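Local coordinates for MccF (Escherichia coli, PDB 4IIY), which confers self-immunity to microcin C7 and probably acts as a serine carboxypeptidase-like hydrolase of the S66 family, at residues Asp265-Glu270 / Ser284-Asn289. The protein carries 1 engineered substitution. Sequence-based numbering, arbitrary orientation.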
ATOM      1  N   ASP B 265      23.327   0.003   4.064  1.00  9.63           N
ATOM      2  CA  ASP B 265      22.632  -0.959   3.208  1.00  8.70           C
ATOM      3  C   ASP B 265      22.458  -0.413   1.795  1.00  7.91           C
ATOM      4  O   ASP B 265      22.427   0.802   1.573  1.00  9.30           O
ATOM      5  CB  ASP B 265      21.235  -1.280   3.752  1.00 10.00           C
ATOM      6  CG  ASP B 265      21.244  -2.240   4.930  1.00 11.43           C
ATOM      7  OD1 ASP B 265      22.276  -2.887   5.237  1.00 11.55           O
ATOM      8  OD2 ASP B 265      20.160  -2.361   5.548  1.00 12.38           O
ATOM      9  N   ILE B 266      22.319  -1.326   0.843  1.00  7.45           N
ATOM     10  CA  ILE B 266      21.862  -0.988  -0.501  1.00  8.07           C
ATOM     11  C   ILE B 266      20.381  -1.350  -0.600  1.00  8.00           C
ATOM     12  O   ILE B 266      20.013  -2.496  -0.372  1.00  9.15           O
ATOM     13  CB  ILE B 266      22.674  -1.737  -1.582  1.00  8.33           C
ATOM     14  CG1 ILE B 266      24.126  -1.255  -1.574  1.00 10.44           C
ATOM     15  CG2 ILE B 266      22.046  -1.555  -2.963  1.00  9.40           C
ATOM     16  CD1 ILE B 266      25.042  -2.023  -2.511  1.00 11.65           C
ATOM     17  N   LEU B 267      19.536  -0.378  -0.919  1.00  8.25           N
ATOM     18  CA  LEU B 267      18.108  -0.645  -1.037  1.00  7.61           C
ATOM     19  C   LEU B 267      17.797  -1.147  -2.429  1.00  7.43           C
ATOM     20  O   LEU B 267      18.123  -0.475  -3.403  1.00  8.91           O
ATOM     21  CB  LEU B 267      17.302   0.630  -0.785  1.00  8.63           C
ATOM     22  CG  LEU B 267      15.783   0.471  -0.916  1.00  8.28           C
ATOM     23  CD1 LEU B 267      15.246  -0.348   0.237  1.00 10.93           C
ATOM     24  CD2 LEU B 267      15.117   1.834  -0.970  1.00 11.78           C
ATOM     25  N   PHE B 268      17.156  -2.310  -2.527  1.00  7.29           N
ATOM     26  CA  PHE B 268      16.663  -2.836  -3.798  1.00  7.07           C
ATOM     27  C   PHE B 268      15.138  -2.758  -3.783  1.00  6.73           C
ATOM     28  O   PHE B 268      14.491  -3.328  -2.894  1.00  7.19           O
ATOM     29  CB  PHE B 268      17.120  -4.289  -3.985  1.00  8.14           C
ATOM     30  CG  PHE B 268      16.351  -5.028  -5.043  1.00  6.49           C
ATOM     31  CD1 PHE B 268      16.453  -4.660  -6.373  1.00  7.64           C
ATOM     32  CD2 PHE B 268      15.514  -6.079  -4.705  1.00  8.98           C
ATOM     33  CE1 PHE B 268      15.721  -5.336  -7.356  1.00  7.96           C
ATOM     34  CE2 PHE B 268      14.787  -6.758  -5.681  1.00 10.24           C
ATOM     35  CZ  PHE B 268      14.894  -6.383  -7.005  1.00  9.07           C
ATOM     36  N   ILE B 269      14.577  -2.050  -4.760  1.00  6.79           N
ATOM     37  CA  ILE B 269      13.127  -1.912  -4.866  1.00  7.40           C
ATOM     38  C   ILE B 269      12.684  -2.001  -6.323  1.00  7.14           C
ATOM     39  O   ILE B 269      13.357  -1.494  -7.241  1.00  7.63           O
ATOM     40  CB  ILE B 269      12.606  -0.597  -4.246  1.00  6.92           C
ATOM     41  CG1 ILE B 269      13.500   0.568  -4.665  1.00  8.58           C
ATOM     42  CG2 ILE B 269      12.531  -0.718  -2.732  1.00  8.85           C
ATOM     43  CD1 ILE B 269      12.930   1.939  -4.314  1.00  9.65           C
ATOM     44  N   GLU B 270      11.563  -2.676  -6.545  1.00  7.02           N
ATOM     45  CA  GLU B 270      10.939  -2.699  -7.864  1.00  7.44           C
ATOM     46  C   GLU B 270       9.434  -2.681  -7.688  1.00  6.61           C
ATOM     47  O   GLU B 270       8.910  -3.138  -6.665  1.00  7.04           O
ATOM     48  CB  GLU B 270      11.394  -3.915  -8.681  1.00  7.75           C
ATOM     49  CG  GLU B 270      10.962  -5.279  -8.141  1.00  8.09           C
ATOM     50  CD  GLU B 270       9.626  -5.780  -8.699  1.00  6.78           C
ATOM     51  OE1 GLU B 270       9.230  -5.383  -9.826  1.00  8.67           O
ATOM     52  OE2 GLU B 270       8.960  -6.594  -8.004  1.00  8.46           O
ATOM     53  N   SER B 284       7.835   8.487  -1.171  1.00  7.36           N
ATOM     54  CA  SER B 284       7.684   9.343   0.007  1.00  8.05           C
ATOM     55  C   SER B 284       7.550   8.537   1.306  1.00  6.87           C
ATOM     56  O   SER B 284       8.068   8.956   2.333  1.00  7.41           O
ATOM     57  CB  SER B 284       6.547  10.349  -0.161  1.00  6.84           C
ATOM     58  OG  SER B 284       7.003  11.441  -0.960  1.00  7.34           O
ATOM     59  N   MET B 285       6.893   7.376   1.257  1.00  6.95           N
ATOM     60  CA  MET B 285       6.850   6.492   2.422  1.00  7.62           C
ATOM     61  C   MET B 285       8.263   6.172   2.909  1.00  6.25           C
ATOM     62  O   MET B 285       8.570   6.279   4.097  1.00  7.04           O
ATOM     63  CB  MET B 285       6.084   5.211   2.087  1.00  8.36           C
ATOM     64  CG  MET B 285       5.852   4.256   3.268  1.00  8.43           C
ATOM     65  SD  MET B 285       7.261   3.192   3.695  1.00  9.24           S
ATOM     66  CE  MET B 285       7.320   2.155   2.238  1.00 12.43           C
ATOM     67  N   LEU B 286       9.133   5.791   1.981  1.00  6.20           N
ATOM     68  CA  LEU B 286      10.524   5.495   2.334  1.00  7.37           C
ATOM     69  C   LEU B 286      11.211   6.717   2.949  1.00  6.74           C
ATOM     70  O   LEU B 286      11.925   6.609   3.947  1.00  7.69           O
ATOM     71  CB  LEU B 286      11.305   5.014   1.110  1.00  8.58           C
ATOM     72  CG  LEU B 286      10.844   3.692   0.496  1.00  7.00           C
ATOM     73  CD1 LEU B 286      11.537   3.477  -0.848  1.00  8.74           C
ATOM     74  CD2 LEU B 286      11.108   2.546   1.464  1.00  9.79           C
ATOM     75  N   LYS B 287      10.997   7.876   2.341  1.00  6.48           N
ATOM     76  CA  LYS B 287      11.590   9.099   2.855  1.00  7.31           C
ATOM     77  C   LYS B 287      11.148   9.361   4.293  1.00  7.35           C
ATOM     78  O   LYS B 287      11.979   9.653   5.165  1.00  8.11           O
ATOM     79  CB  LYS B 287      11.233  10.288   1.962  1.00  8.85           C
ATOM     80  CG  LYS B 287      11.876  11.616   2.407  1.00 11.64           C
ATOM     81  CD  LYS B 287      11.239  12.803   1.695  1.00 14.72           C
ATOM     82  CE  LYS B 287      11.815  14.135   2.174  1.00 16.04           C
ATOM     83  NZ  LYS B 287      13.207  14.340   1.702  1.00 18.36           N
ATOM     84  N   LEU B 288       9.843   9.255   4.548  1.00  7.07           N
ATOM     85  CA  LEU B 288       9.314   9.540   5.884  1.00  6.98           C
ATOM     86  C   LEU B 288       9.915   8.592   6.909  1.00  7.46           C
ATOM     87  O   LEU B 288      10.077   8.938   8.084  1.00  8.63           O
ATOM     88  CB  LEU B 288       7.791   9.427   5.923  1.00  7.32           C
ATOM     89  CG  LEU B 288       7.005  10.339   4.984  1.00  7.84           C
ATOM     90  CD1 LEU B 288       5.514  10.150   5.197  1.00  9.01           C
ATOM     91  CD2 LEU B 288       7.392  11.806   5.154  1.00 10.37           C
ATOM     92  N   ASN B 289      10.238   7.386   6.459  1.00  7.23           N
ATOM     93  CA  ASN B 289      10.804   6.363   7.323  1.00  7.89           C
ATOM     94  C   ASN B 289      12.323   6.452   7.506  1.00  8.07           C
ATOM     95  O   ASN B 289      12.933   5.572   8.110  1.00  9.86           O
ATOM     96  CB  ASN B 289      10.394   4.986   6.818  1.00  7.77           C
ATOM     97  CG  ASN B 289       9.048   4.567   7.359  1.00  8.30           C
ATOM     98  OD1 ASN B 289       8.969   3.945   8.423  1.00  9.08           O
ATOM     99  ND2 ASN B 289       7.984   4.945   6.675  1.00  8.89           N
TER
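Leu-286 sets one methyl, CD1, against the ends of Leu-267 and Ile-269, tip to tip, so that the three methyls form a nearly equilateral triangle. CD1 of Leu-286 lies 3.9 Å from CD2 of Leu-267 and 4.0 Å from CD1 of Ile-269, ordinary van der Waals separations, and no hydrogen bond crosses between the segments. This is a small, wholly apolar example of how a helix packs on a beta-sheet: alternate strand residues face the helix, and one helix residue meets both. Leu-267 reaches toward the helix with CG anti to the backbone N (chi1 179°), which carries CD2 to the leucine methyl. Ile-269 takes a different route, with CG1 set between N and the carbonyl carbon (chi1 44°) and CD1 carried on to the leucine methyl. On the other side of the strand, Phe-268 stacks edge-to-face with Tyr-164. Glu-270, next after Ile-269, hydrogen-bonds His-338, its predicted partner in the charge relay. Where the helix stops, Asn-289 folds back: its ND2 donates nearly straight to Met-285 O at 3.0 Å, and that oxygen also accepts from Asn-289 N, on the opposite face of the carbonyl plane. Strand 266-270 runs parallel between strands 236-245 and 297-301; helix 276-288 and the short helix 291-294 lie on its beta-alpha-beta crossover to 297-301, Leu-286 also touching Leu-246 of helix 246-249 and Val-291 and Phe-292.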